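Local coordinates for diaminopimelate decarboxylase (Helicobacter pylori, PDB 2QGH), which catalyses the pyridoxal-phosphate-dependent decarboxylation of meso-diaminopimelate to L-lysine, the final step of bacterial lysine biosynthesis, at residues Leu65-Ser69 / Gly376-Ser381; Gly289-Val295 / Gly367-Glu373; Arg305-Val309 / Ser340-Gly346; Val309-Asn314 / Pro347-Asp353; Pro390-Glu394 / Arg406-Leu411. All blocks are in the same frame, centred on the assembly; numbering follows the deposited sequence.

Contact 1 of 5, residues Leu65-Ser69 / Gly376-Ser381; sequences LKANS and GAYGSS. With LYS (lysine), chain C; PLP (pyridoxal-5'-phosphate), chain B.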
# COMPACT_ATOMS: atom_id res chain seq x y z
N LEU A 65 -16.47 6.14 3.14
CA LEU A 65 -16.08 4.73 3.08
C LEU A 65 -14.59 4.47 2.99
O LEU A 65 -14.08 3.50 3.55
CB LEU A 65 -16.81 4.03 1.92
CG LEU A 65 -18.24 3.53 2.22
CD1 LEU A 65 -19.11 4.69 2.68
CD2 LEU A 65 -18.83 2.88 0.97
N LYS A 66 -13.87 5.33 2.27
CA LYS A 66 -12.43 5.19 2.14
C LYS A 66 -11.78 4.92 3.49
O LYS A 66 -10.76 4.24 3.56
CB LYS A 66 -11.85 6.47 1.53
CG LYS A 66 -12.18 7.73 2.33
CD LYS A 66 -11.70 8.97 1.62
CE LYS A 66 -12.43 9.14 0.29
NZ LYS A 66 -13.90 9.31 0.49
N ALA A 67 -12.36 5.44 4.58
CA ALA A 67 -11.79 5.21 5.91
C ALA A 67 -11.82 3.72 6.24
O ALA A 67 -10.80 3.14 6.64
CB ALA A 67 -12.56 5.99 6.96
N ASN A 68 -12.99 3.11 6.06
CA ASN A 68 -13.19 1.69 6.31
C ASN A 68 -14.52 1.31 5.68
O ASN A 68 -15.56 1.82 6.08
CB ASN A 68 -13.23 1.40 7.82
CG ASN A 68 -13.01 -0.07 8.12
OD1 ASN A 68 -13.58 -0.94 7.47
ND2 ASN A 68 -12.17 -0.36 9.11
N SER A 69 -14.47 0.42 4.69
CA SER A 69 -15.65 -0.00 3.96
C SER A 69 -16.17 -1.39 4.31
O SER A 69 -16.99 -1.94 3.56
CB SER A 69 -15.37 0.03 2.45
OG SER A 69 -15.06 1.33 2.03
N GLY A 376 -8.54 1.94 13.02
CA GLY A 376 -9.81 1.65 12.37
C GLY A 376 -10.04 2.43 11.08
O GLY A 376 -10.90 2.09 10.27
N ALA A 377 -9.25 3.48 10.88
CA ALA A 377 -9.40 4.29 9.68
C ALA A 377 -8.14 4.20 8.84
O ALA A 377 -7.03 4.33 9.37
CB ALA A 377 -9.67 5.73 10.05
N TYR A 378 -8.31 3.98 7.54
CA TYR A 378 -7.19 3.89 6.63
C TYR A 378 -6.20 2.85 7.11
O TYR A 378 -4.99 2.97 6.90
CB TYR A 378 -6.52 5.26 6.48
CG TYR A 378 -7.52 6.32 6.08
CD1 TYR A 378 -8.15 6.29 4.83
CD2 TYR A 378 -7.90 7.33 6.98
CE1 TYR A 378 -9.13 7.22 4.48
CE2 TYR A 378 -8.88 8.27 6.64
CZ TYR A 378 -9.49 8.21 5.39
OH TYR A 378 -10.47 9.12 5.06
N GLY A 379 -6.73 1.84 7.77
CA GLY A 379 -5.91 0.75 8.26
C GLY A 379 -6.01 -0.37 7.24
O GLY A 379 -5.25 -0.39 6.26
N SER A 380 -6.95 -1.27 7.42
CA SER A 380 -7.10 -2.37 6.48
C SER A 380 -7.56 -1.95 5.08
O SER A 380 -7.45 -2.72 4.13
CB SER A 380 -8.08 -3.41 7.04
OG SER A 380 -9.40 -3.05 6.73
N SER A 381 -8.07 -0.73 4.92
CA SER A 381 -8.53 -0.29 3.60
C SER A 381 -7.37 0.04 2.65
O SER A 381 -7.57 0.13 1.45
CB SER A 381 -9.45 0.93 3.73
OG SER A 381 -8.75 2.07 4.17
N LYS C . -5.25 7.73 3.69
CA LYS C . -4.99 8.94 4.53
C LYS C . -4.54 8.53 5.93
O LYS C . -4.22 7.34 6.10
CB LYS C . -6.26 9.81 4.60
CG LYS C . -6.66 10.40 3.26
CD LYS C . -8.08 10.94 3.26
CE LYS C . -8.41 11.53 1.89
NZ LYS C . -9.84 11.95 1.71
OXT LYS C . -4.50 9.40 6.83
N1 PLP B . -14.70 13.66 1.98
C2 PLP B . -13.77 13.76 0.93
C2A PLP B . -14.17 14.34 -0.37
C3 PLP B . -12.42 13.26 1.15
O3 PLP B . -11.48 13.32 0.15
C4 PLP B . -12.07 12.71 2.38
C4A PLP B . -10.61 12.48 2.57
C5 PLP B . -13.00 12.60 3.42
C6 PLP B . -14.34 13.11 3.22
C5A PLP B . -12.84 11.83 4.66
O4P PLP B . -12.10 12.60 5.58
P PLP B . -11.75 12.08 6.91
O1P PLP B . -11.45 10.56 7.08
O2P PLP B . -13.01 12.50 7.79
O3P PLP B . -10.45 12.86 7.33
O HOH W 1 -9.48 0.72 7.53
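Three hydrogen bonds tie Lys66, Ala67 and Asn68 to the loop 376-381. The amide N of Tyr378 meets Ala67 O at 2.8 Å, in the carbonyl plane on a lone pair. Asn68 ND2 donates to Gly376 O at 3.0 Å, with the acceptor in the plane of the amide, and Ser381 OG donates to Lys66 O. A water accepts hydrogen bonds from Gly379 N and Ser381 N and donates one to Ala67 O, so this carbonyl has two donors.

Packing centres on the Tyr378 ring. Ala67 CA makes a CH-pi contact over one face, 3.9 Å from the centroid, while CB of the bound lysine lies over the opposite face. A chi1 of -54° sets Tyr378 CG beside the backbone N and leads the hydroxyl along the Lys66 side chain, where Tyr378 OH is 3.5 Å from Lys66 CG.

Ligand chemistry occupies the far end. Tyr378 OH donates to phosphate oxygen O1P of the cofactor at 2.7 Å, in the plane of the ring. The ligand NZ stands 1.3 Å from cofactor C4A, consistent with an external aldimine; Lys66 NZ is instead salt-bridged to Asp85.

The segment 65-69 follows barrel strand 59-64 and precedes helix 71-79, Leu65 leans on helix 89-97, and Ala67 and Ala377 both pack on Val285 of helix 282-285.

Contact 2 of 5, residues Gly289-Val295 / Gly367-Glu373; sequences GELITQV and GDKIAIE
Leu291 and Ile372 form one hydrogen-bonded antiparallel pair and Thr293 and Ile370 a second, with the strand axes 151° apart and 4.5 Å at closest approach. Leu291 N meets Ile372 O at 3.0 Å. The return bond from Ile372 N to Leu291 O is 2.9 Å. Pairing runs on past the regular strand, where Val295 N reaches Asp368 O and Gly367 N returns to Val295 O.

On the face bearing Leu291, Thr293, Ile370 and Ile372, neighbouring side chains run side by side. Thr293 CG2 lies 3.6 Å from Ile370 CG1; its chi1 of 176° turns OG1 the other way, toward Asp310. These strands belong to the mixed sheet of the C-terminal domain, in which strand 289-299 also pairs with 35-39 and 306-309.

The other face is more polar. Ile292 CD1 presses on Ala371 CB at 3.3 Å, tighter than usual van der Waals contact. Beside it Lys369 passes slantwise over the extended Gln294, Lys369 CE 3.6 Å from Gln294 NE2, and its charged end makes a cation-pi contact with Phe28. At the margin the carboxylates of Glu290 and Glu373 run alongside, Glu290 OE1 to Glu373 OE2 4.4 Å; Arg329 salt-bridges Glu290 and probably eases this repulsion, with a longer, weak ion pair to Glu373.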
# COMPACT_ATOMS: atom_id res chain seq x y z
N GLY A 289 -11.14 0.67 16.00
CA GLY A 289 -10.34 -0.42 15.48
C GLY A 289 -8.93 -0.52 16.03
O GLY A 289 -8.24 0.48 16.22
N GLU A 290 -8.52 -1.75 16.29
CA GLU A 290 -7.18 -2.00 16.80
C GLU A 290 -6.54 -3.21 16.14
O GLU A 290 -7.21 -4.18 15.79
CB GLU A 290 -7.23 -2.18 18.32
CG GLU A 290 -7.48 -0.85 19.01
CD GLU A 290 -7.36 -0.92 20.51
OE1 GLU A 290 -7.18 0.16 21.13
OE2 GLU A 290 -7.45 -2.03 21.07
N LEU A 291 -5.23 -3.11 15.93
CA LEU A 291 -4.46 -4.17 15.30
C LEU A 291 -3.75 -5.02 16.36
O LEU A 291 -2.73 -4.62 16.92
CB LEU A 291 -3.45 -3.56 14.33
CG LEU A 291 -2.55 -4.48 13.51
CD1 LEU A 291 -3.33 -5.67 12.96
CD2 LEU A 291 -1.92 -3.68 12.39
N ILE A 292 -4.33 -6.19 16.62
CA ILE A 292 -3.79 -7.12 17.60
C ILE A 292 -2.78 -8.00 16.88
O ILE A 292 -3.12 -8.70 15.92
CB ILE A 292 -4.90 -8.01 18.21
CG1 ILE A 292 -6.10 -7.15 18.63
CG2 ILE A 292 -4.35 -8.79 19.40
CD1 ILE A 292 -5.77 -6.02 19.57
N THR A 293 -1.55 -7.98 17.37
CA THR A 293 -0.47 -8.74 16.78
C THR A 293 0.36 -9.38 17.88
O THR A 293 0.52 -8.82 18.98
CB THR A 293 0.41 -7.81 15.94
OG1 THR A 293 1.54 -8.53 15.44
CG2 THR A 293 0.88 -6.65 16.79
N GLN A 294 0.90 -10.56 17.59
CA GLN A 294 1.70 -11.32 18.55
C GLN A 294 3.20 -11.09 18.38
O GLN A 294 3.67 -10.81 17.28
CB GLN A 294 1.38 -12.81 18.40
CG GLN A 294 2.32 -13.73 19.15
CD GLN A 294 1.94 -15.19 18.99
OE1 GLN A 294 2.67 -16.08 19.42
NE2 GLN A 294 0.79 -15.45 18.37
N VAL A 295 3.94 -11.20 19.47
CA VAL A 295 5.39 -11.01 19.43
C VAL A 295 6.06 -12.31 18.98
O VAL A 295 5.77 -13.37 19.52
CB VAL A 295 5.95 -10.65 20.82
CG1 VAL A 295 7.47 -10.49 20.74
CG2 VAL A 295 5.30 -9.38 21.32
N GLY A 367 5.04 -14.78 21.91
CA GLY A 367 3.69 -15.11 22.29
C GLY A 367 2.93 -13.96 22.93
O GLY A 367 1.71 -13.95 22.92
N ASP A 368 3.65 -12.99 23.49
CA ASP A 368 2.97 -11.85 24.11
C ASP A 368 2.17 -11.09 23.06
O ASP A 368 2.60 -10.96 21.91
CB ASP A 368 3.97 -10.91 24.80
CG ASP A 368 4.50 -11.47 26.11
OD1 ASP A 368 3.74 -12.14 26.83
OD2 ASP A 368 5.68 -11.21 26.43
N LYS A 369 1.02 -10.57 23.47
CA LYS A 369 0.16 -9.84 22.56
C LYS A 369 0.15 -8.33 22.82
O LYS A 369 0.19 -7.88 23.97
CB LYS A 369 -1.27 -10.38 22.67
CG LYS A 369 -1.35 -11.90 22.55
CD LYS A 369 -0.88 -12.38 21.18
CE LYS A 369 -0.86 -13.90 21.12
NZ LYS A 369 -2.21 -14.49 21.33
N ILE A 370 0.11 -7.56 21.75
CA ILE A 370 0.06 -6.11 21.85
C ILE A 370 -0.98 -5.60 20.85
O ILE A 370 -1.34 -6.30 19.90
CB ILE A 370 1.42 -5.44 21.52
CG1 ILE A 370 1.62 -5.35 20.01
CG2 ILE A 370 2.55 -6.24 22.16
CD1 ILE A 370 2.86 -4.60 19.62
N ALA A 371 -1.48 -4.39 21.07
CA ALA A 371 -2.46 -3.81 20.17
C ALA A 371 -1.98 -2.45 19.71
O ALA A 371 -1.53 -1.64 20.52
CB ALA A 371 -3.80 -3.69 20.86
N ILE A 372 -2.04 -2.21 18.40
CA ILE A 372 -1.66 -0.93 17.83
C ILE A 372 -2.99 -0.20 17.79
O ILE A 372 -3.93 -0.68 17.17
CB ILE A 372 -1.11 -1.08 16.41
CG1 ILE A 372 0.16 -1.94 16.44
CG2 ILE A 372 -0.82 0.28 15.81
CD1 ILE A 372 0.79 -2.18 15.07
N GLU A 373 -3.05 0.95 18.46
CA GLU A 373 -4.28 1.72 18.58
C GLU A 373 -4.75 2.64 17.45
O GLU A 373 -3.96 3.07 16.60
CB GLU A 373 -4.23 2.52 19.89
CG GLU A 373 -4.56 1.68 21.14
CD GLU A 373 -4.22 2.39 22.45
OE1 GLU A 373 -4.44 3.61 22.56
OE2 GLU A 373 -3.75 1.71 23.38

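Contact 3 of 5, residues Arg305-Val309 / Ser340-Gly346; sequences RFVIV and SPCDVVG
Arg305 lays one face of its guanidinium over Cys342 CB, which sits 3.5 Å above the plane. Its NH2 also reaches Ser340 OG at 2.9 Å and Ser340 O at 3.2 Å, both weak bonds. The bend at chi3 (72°) folds the group back over the neighbouring strand. Val307 CG2 touches Cys342 SG at 3.6 Å, and Ile308 CG1 meets Val345 CG2 at 3.7 Å on the other face of the sheet, where the Phe306 ring stands beside Asp343 with the ring and carboxylate planes 87° apart.

The backbone sets these pairs: Arg305 O accepts from Asp343 N, and Val309 N closes on Val345 O at 2.7 Å.

Further out, Glu298 salt-bridges Arg305 NH1, Leu361 O takes a bond from its NH2, and Asp343 OD2 accepts from Asp358 N. Val307 bonds Asp343 through its N and Val345 through its O, two residues apart on the partner, which is the mark of parallel pairing, here inside a mixed sheet whose flanking strands, 289-299 and 354-361, run antiparallel.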
# COMPACT_ATOMS: atom_id res chain seq x y z
N ARG A 305 17.25 -2.21 20.58
CA ARG A 305 16.37 -3.36 20.76
C ARG A 305 15.29 -3.36 19.71
O ARG A 305 14.70 -2.32 19.40
CB ARG A 305 15.70 -3.38 22.15
CG ARG A 305 14.56 -4.39 22.23
CD ARG A 305 14.18 -4.81 23.64
NE ARG A 305 13.49 -3.77 24.38
CZ ARG A 305 12.24 -3.87 24.84
NH1 ARG A 305 11.53 -4.97 24.63
NH2 ARG A 305 11.71 -2.86 25.52
N PHE A 306 15.03 -4.54 19.15
CA PHE A 306 14.00 -4.68 18.14
C PHE A 306 12.95 -5.68 18.58
O PHE A 306 13.26 -6.82 18.94
CB PHE A 306 14.61 -5.15 16.81
CG PHE A 306 15.54 -4.15 16.17
CD1 PHE A 306 16.90 -4.18 16.43
CD2 PHE A 306 15.05 -3.21 15.28
CE1 PHE A 306 17.77 -3.28 15.81
CE2 PHE A 306 15.91 -2.30 14.65
CZ PHE A 306 17.27 -2.34 14.91
N VAL A 307 11.69 -5.24 18.58
CA VAL A 307 10.58 -6.10 18.95
C VAL A 307 9.86 -6.50 17.66
O VAL A 307 9.09 -5.72 17.10
CB VAL A 307 9.61 -5.37 19.90
CG1 VAL A 307 8.32 -6.19 20.06
CG2 VAL A 307 10.27 -5.16 21.26
N ILE A 308 10.13 -7.71 17.19
CA ILE A 308 9.55 -8.25 15.97
C ILE A 308 8.17 -8.83 16.20
O ILE A 308 8.00 -9.79 16.95
CB ILE A 308 10.49 -9.31 15.35
CG1 ILE A 308 11.84 -8.67 15.02
CG2 ILE A 308 9.89 -9.89 14.09
CD1 ILE A 308 12.99 -9.66 14.99
N VAL A 309 7.20 -8.24 15.52
CA VAL A 309 5.80 -8.62 15.64
C VAL A 309 5.31 -9.26 14.33
O VAL A 309 5.93 -9.06 13.28
CB VAL A 309 5.02 -7.36 16.04
CG1 VAL A 309 3.81 -7.14 15.15
CG2 VAL A 309 4.65 -7.45 17.51
N SER A 340 12.02 -0.45 28.39
CA SER A 340 13.16 0.16 27.71
C SER A 340 12.82 0.62 26.28
O SER A 340 11.74 0.35 25.77
CB SER A 340 14.34 -0.82 27.67
OG SER A 340 13.98 -2.07 27.11
N PRO A 341 13.75 1.35 25.64
CA PRO A 341 13.50 1.82 24.27
C PRO A 341 13.64 0.69 23.24
O PRO A 341 14.56 -0.12 23.32
CB PRO A 341 14.55 2.91 24.09
CG PRO A 341 15.68 2.46 24.97
CD PRO A 341 14.95 1.99 26.21
N CYS A 342 12.71 0.65 22.28
CA CYS A 342 12.73 -0.39 21.25
C CYS A 342 11.92 -0.01 20.01
O CYS A 342 10.95 0.74 20.10
CB CYS A 342 12.15 -1.69 21.80
SG CYS A 342 10.36 -1.62 22.05
N ASP A 343 12.33 -0.53 18.86
CA ASP A 343 11.63 -0.30 17.60
C ASP A 343 10.69 -1.47 17.39
O ASP A 343 11.12 -2.62 17.37
CB ASP A 343 12.61 -0.24 16.43
CG ASP A 343 13.38 1.05 16.37
OD1 ASP A 343 14.08 1.28 15.36
OD2 ASP A 343 13.28 1.85 17.33
N VAL A 344 9.40 -1.19 17.27
CA VAL A 344 8.40 -2.24 17.05
C VAL A 344 8.33 -2.43 15.54
O VAL A 344 7.91 -1.53 14.81
CB VAL A 344 7.04 -1.81 17.62
CG1 VAL A 344 6.06 -2.97 17.59
CG2 VAL A 344 7.24 -1.31 19.05
N VAL A 345 8.76 -3.61 15.07
CA VAL A 345 8.80 -3.89 13.64
C VAL A 345 8.04 -5.13 13.20
O VAL A 345 7.79 -6.05 13.99
CB VAL A 345 10.26 -4.02 13.16
CG1 VAL A 345 11.08 -2.82 13.63
CG2 VAL A 345 10.88 -5.32 13.69
N GLY A 346 7.69 -5.16 11.92
CA GLY A 346 6.97 -6.28 11.35
C GLY A 346 7.89 -7.25 10.62
O GLY A 346 9.11 -7.12 10.67

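Contact 4 of 5, residues Val309-Asn314 / Pro347-Asp353; sequences VDAGMN and PVCESSD. With LYS (lysine), chain D.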
# COMPACT_ATOMS: atom_id res chain seq x y z
N VAL A 309 7.20 -8.24 15.52
CA VAL A 309 5.80 -8.62 15.64
C VAL A 309 5.31 -9.26 14.33
O VAL A 309 5.93 -9.06 13.28
CB VAL A 309 5.02 -7.36 16.04
CG1 VAL A 309 3.81 -7.14 15.15
CG2 VAL A 309 4.65 -7.45 17.51
N ASP A 310 4.21 -10.01 14.37
CA ASP A 310 3.74 -10.68 13.15
C ASP A 310 2.88 -9.89 12.16
O ASP A 310 2.47 -10.44 11.15
CB ASP A 310 3.06 -12.03 13.48
CG ASP A 310 1.84 -11.89 14.39
OD1 ASP A 310 1.33 -10.77 14.59
OD2 ASP A 310 1.36 -12.94 14.90
N ALA A 311 2.60 -8.62 12.45
CA ALA A 311 1.83 -7.76 11.54
C ALA A 311 2.88 -6.90 10.83
O ALA A 311 3.95 -6.67 11.38
CB ALA A 311 0.86 -6.87 12.32
N GLY A 312 2.59 -6.45 9.62
CA GLY A 312 3.56 -5.64 8.91
C GLY A 312 2.97 -4.47 8.15
O GLY A 312 1.76 -4.25 8.17
N MET A 313 3.84 -3.73 7.48
CA MET A 313 3.41 -2.58 6.71
C MET A 313 2.34 -2.92 5.67
O MET A 313 1.51 -2.07 5.33
CB MET A 313 4.61 -1.93 6.03
CG MET A 313 5.28 -2.82 4.99
SD MET A 313 6.64 -1.95 4.23
CE MET A 313 5.75 -0.69 3.24
N ASN A 314 2.35 -4.15 5.16
CA ASN A 314 1.33 -4.52 4.19
C ASN A 314 -0.05 -4.47 4.86
O ASN A 314 -1.05 -4.17 4.21
CB ASN A 314 1.57 -5.93 3.62
CG ASN A 314 1.29 -7.02 4.63
OD1 ASN A 314 2.03 -7.19 5.60
ND2 ASN A 314 0.22 -7.77 4.42
N PRO A 347 7.32 -8.23 9.91
CA PRO A 347 8.14 -9.20 9.18
C PRO A 347 8.57 -8.84 7.77
O PRO A 347 9.37 -9.56 7.18
CB PRO A 347 7.27 -10.46 9.17
CG PRO A 347 6.22 -10.21 10.22
CD PRO A 347 5.96 -8.75 10.08
N VAL A 348 8.08 -7.74 7.21
CA VAL A 348 8.45 -7.45 5.83
C VAL A 348 9.86 -6.91 5.63
O VAL A 348 10.37 -6.13 6.43
CB VAL A 348 7.36 -6.58 5.12
CG1 VAL A 348 6.00 -6.80 5.79
CG2 VAL A 348 7.75 -5.14 5.08
N CYS A 349 10.47 -7.40 4.56
CA CYS A 349 11.85 -7.10 4.16
C CYS A 349 12.32 -5.66 4.01
O CYS A 349 13.46 -5.43 3.61
CB CYS A 349 12.13 -7.86 2.86
SG CYS A 349 10.84 -7.60 1.60
N GLU A 350 11.48 -4.69 4.33
CA GLU A 350 11.83 -3.27 4.19
C GLU A 350 12.04 -2.51 5.48
O GLU A 350 11.40 -2.81 6.49
CB GLU A 350 10.75 -2.54 3.42
CG GLU A 350 11.02 -2.41 1.97
CD GLU A 350 9.81 -1.92 1.25
OE1 GLU A 350 9.36 -0.79 1.55
OE2 GLU A 350 9.31 -2.67 0.39
N SER A 351 12.90 -1.50 5.44
CA SER A 351 13.17 -0.68 6.61
C SER A 351 11.96 0.16 7.01
O SER A 351 11.78 0.48 8.18
CB SER A 351 14.36 0.25 6.35
OG SER A 351 15.58 -0.46 6.38
N SER A 352 11.12 0.50 6.03
CA SER A 352 9.93 1.27 6.31
C SER A 352 8.97 0.44 7.15
O SER A 352 8.01 0.96 7.72
CB SER A 352 9.25 1.69 5.01
OG SER A 352 9.19 0.61 4.10
N ASP A 353 9.24 -0.86 7.24
CA ASP A 353 8.38 -1.73 8.02
C ASP A 353 8.68 -1.78 9.51
O ASP A 353 9.16 -2.80 10.03
CB ASP A 353 8.39 -3.15 7.46
CG ASP A 353 7.54 -4.08 8.27
OD1 ASP A 353 6.39 -3.70 8.59
OD2 ASP A 353 8.01 -5.19 8.61
N LYS D . 9.65 -1.93 -2.01
CA LYS D . 10.90 -1.15 -2.27
C LYS D . 10.76 -0.33 -3.55
O LYS D . 9.62 -0.23 -4.04
CB LYS D . 12.10 -2.11 -2.37
CG LYS D . 12.41 -2.82 -1.06
CD LYS D . 13.34 -4.01 -1.25
CE LYS D . 13.62 -4.67 0.10
NZ LYS D . 14.39 -5.96 0.02
OXT LYS D . 11.78 0.20 -4.05
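Met313 and Val348 cross at about a right angle, Met313 CG pressing on Val348 CG2 at 3.4 Å, closer than ordinary van der Waals contact. With CG held between the backbone N and the carbonyl carbon (chi1 65°), the thioether is carried over the turn 350-353, where SD comes 3.6 Å from Ser352 OG. Glu350 also stands square to the methionine, its OE1 4.0 Å from Met313 CE.

Asp353 slants across the methionine, and its OD1 accepts from Met313 N at 2.8 Å, the donor lying above the carboxylate plane by 42°. Pro347 meets the segment 309-314 differently: its CD edge lies against two carbonyls, 3.2 Å from both Val309 O and Ala311 O, so a polarised proline CH2 faces oxygen.

The loop 347-353 also meets the second subunit. Ser351 OG bonds to Ser169 O of that subunit, and Glu350 OE1 to its Tyr322, while Glu350 OE2 is also met by Tyr386 OH of its own chain.

Glu350 OE2 accepts from the alpha-amino N of a bound lysine at 2.5 Å. Since that lysine is also held by Arg282, Arg318 and Tyr322 of the second subunit, one chain completes the other's substrate pocket, and the carboxylate oxygen offers an acceptor to the ligand's alpha-amino group, probably helping to recognise the amino-acid end farther from the cofactor.

Contact 5 of 5, residues Pro390-Glu394 / Arg406-Leu411; sequences PKLLE and RKREAL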
# COMPACT_ATOMS: atom_id res chain seq x y z
N PRO A 390 -1.33 -12.96 3.21
CA PRO A 390 -2.78 -12.82 3.04
C PRO A 390 -3.39 -11.69 3.90
O PRO A 390 -2.89 -11.39 4.98
CB PRO A 390 -3.31 -14.20 3.44
CG PRO A 390 -2.15 -15.12 3.15
CD PRO A 390 -0.98 -14.32 3.67
N LYS A 391 -4.47 -11.09 3.41
CA LYS A 391 -5.15 -10.03 4.16
C LYS A 391 -5.66 -10.61 5.46
O LYS A 391 -6.15 -11.73 5.50
CB LYS A 391 -6.32 -9.46 3.36
CG LYS A 391 -5.88 -8.68 2.14
CD LYS A 391 -6.90 -7.64 1.73
CE LYS A 391 -6.25 -6.62 0.80
NZ LYS A 391 -7.14 -5.45 0.51
N LEU A 392 -5.58 -9.82 6.52
CA LEU A 392 -5.99 -10.25 7.85
C LEU A 392 -7.48 -10.52 8.11
O LEU A 392 -8.37 -10.11 7.36
CB LEU A 392 -5.49 -9.23 8.88
CG LEU A 392 -4.03 -8.81 8.72
CD1 LEU A 392 -3.65 -7.79 9.79
CD2 LEU A 392 -3.15 -10.05 8.80
N LEU A 393 -7.70 -11.22 9.22
CA LEU A 393 -9.01 -11.57 9.74
C LEU A 393 -9.51 -10.31 10.47
O LEU A 393 -8.76 -9.66 11.19
CB LEU A 393 -8.86 -12.71 10.76
CG LEU A 393 -9.96 -12.96 11.80
CD1 LEU A 393 -11.09 -13.77 11.19
CD2 LEU A 393 -9.37 -13.72 13.00
N GLU A 394 -10.78 -9.97 10.27
CA GLU A 394 -11.32 -8.80 10.93
C GLU A 394 -12.47 -9.24 11.83
O GLU A 394 -13.41 -9.88 11.37
CB GLU A 394 -11.79 -7.76 9.90
CG GLU A 394 -10.65 -6.96 9.29
CD GLU A 394 -11.12 -5.81 8.42
OE1 GLU A 394 -11.68 -6.06 7.33
OE2 GLU A 394 -10.93 -4.64 8.81
N ARG A 406 -14.77 -10.29 8.58
CA ARG A 406 -13.98 -10.52 7.36
C ARG A 406 -13.09 -11.73 7.61
O ARG A 406 -12.18 -11.70 8.43
CB ARG A 406 -13.10 -9.34 6.96
CG ARG A 406 -12.42 -9.60 5.61
CD ARG A 406 -11.52 -8.47 5.13
NE ARG A 406 -10.26 -8.42 5.87
CZ ARG A 406 -9.27 -7.58 5.60
NH1 ARG A 406 -9.38 -6.71 4.59
NH2 ARG A 406 -8.15 -7.60 6.32
N LYS A 407 -13.36 -12.81 6.89
CA LYS A 407 -12.56 -14.00 7.07
C LYS A 407 -11.14 -13.75 6.59
O LYS A 407 -10.92 -12.96 5.68
CB LYS A 407 -13.18 -15.17 6.30
CG LYS A 407 -12.47 -16.50 6.51
CD LYS A 407 -12.63 -17.00 7.94
CE LYS A 407 -11.75 -16.28 8.98
NZ LYS A 407 -10.29 -16.59 8.91
N ARG A 408 -10.17 -14.40 7.22
CA ARG A 408 -8.79 -14.22 6.80
C ARG A 408 -8.60 -14.86 5.43
O ARG A 408 -9.26 -15.85 5.10
CB ARG A 408 -7.82 -14.86 7.79
CG ARG A 408 -6.37 -14.47 7.53
CD ARG A 408 -5.41 -15.33 8.32
NE ARG A 408 -5.76 -15.36 9.73
CZ ARG A 408 -5.64 -14.34 10.58
NH1 ARG A 408 -5.15 -13.16 10.17
NH2 ARG A 408 -6.01 -14.50 11.84
N GLU A 409 -7.71 -14.30 4.64
CA GLU A 409 -7.44 -14.81 3.31
C GLU A 409 -6.57 -16.08 3.34
O GLU A 409 -5.61 -16.17 4.11
CB GLU A 409 -6.73 -13.72 2.51
CG GLU A 409 -7.30 -13.45 1.15
CD GLU A 409 -6.85 -12.10 0.63
OE1 GLU A 409 -5.69 -11.73 0.92
OE2 GLU A 409 -7.65 -11.41 -0.05
N ALA A 410 -6.92 -17.05 2.51
CA ALA A 410 -6.13 -18.28 2.44
C ALA A 410 -4.93 -17.99 1.54
O ALA A 410 -4.97 -17.10 0.70
CB ALA A 410 -6.96 -19.42 1.86
N LEU A 411 -3.85 -18.75 1.74
CA LEU A 411 -2.64 -18.58 0.95
C LEU A 411 -2.96 -18.68 -0.54
O LEU A 411 -2.40 -17.95 -1.35
CB LEU A 411 -1.62 -19.66 1.34
CG LEU A 411 -0.25 -19.22 1.85
CD1 LEU A 411 -0.36 -18.00 2.73
CD2 LEU A 411 0.37 -20.37 2.61
O HOH W 2 -5.27 -6.73 6.14
O HOH W 3 -9.27 -10.94 4.35
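A chi1 of -174° sends the Arg406 chain away from its backbone N, and a turn at chi3 (74°) brings the guanidinium up against Leu392 and Glu394. Two nitrogens then grip one oxygen side-on: Leu392 O is 2.7 Å from Arg406 NH2 and 2.9 Å from Arg406 NE. Glu394 OE1 sits 3.1 Å from Arg406 NE but over a face of the guanidinium, so this salt bridge works through charge alone; Lys391 CB covers the opposite face.

The backbone pair Glu394-Arg406 is hydrogen-bonded and antiparallel. Glu409 N donates to Lys391 O at 3.1 Å, while its carboxylate OE1 accepts from Lys391 N at 2.8 Å and also from Gln385 NE2. Arg408 lays a face of its guanidinium against Leu393 CB and sends NH1 to Pro34 O. At the end Pro390 CG and Leu411 CD1 meet tightly, at 3.4 Å.

Glu394 OE2 accepts from Tyr38 and Ser380, and Lys391 NZ bonds Gln385 of the second subunit. The strand pairing that ends at Glu394-Arg406 is continued beyond it by one backbone bond and by side chains: Arg406 satisfies the Leu392 carbonyl and Glu409 the Lys391 amide, while the charge of Glu394 over its guanidinium probably steadies Arg406.

How the contacts relate
Contact 1 lies at the active site, joining the barrel to the C-terminal domain, and along the chain contacts 2, 3 and 4 are nested inside the loop it closes. Contacts 2 and 3 share one sheet, centres 13 Å apart. Val309 belongs to both contacts 3 and 4, whose centres are 11 Å apart, so the parallel strand pair runs straight into the loops that reach the second subunit's lysine. Contacts 1 and 4 therefore serve different active sites, despite nearest atoms only about 6 Å apart. Contact 5 touches contact 1, with Ser380 OG 3.0 Å from Glu394 OE2, and contact 2, where Leu291 CD1 meets Leu392 CD1 at 3.8 Å.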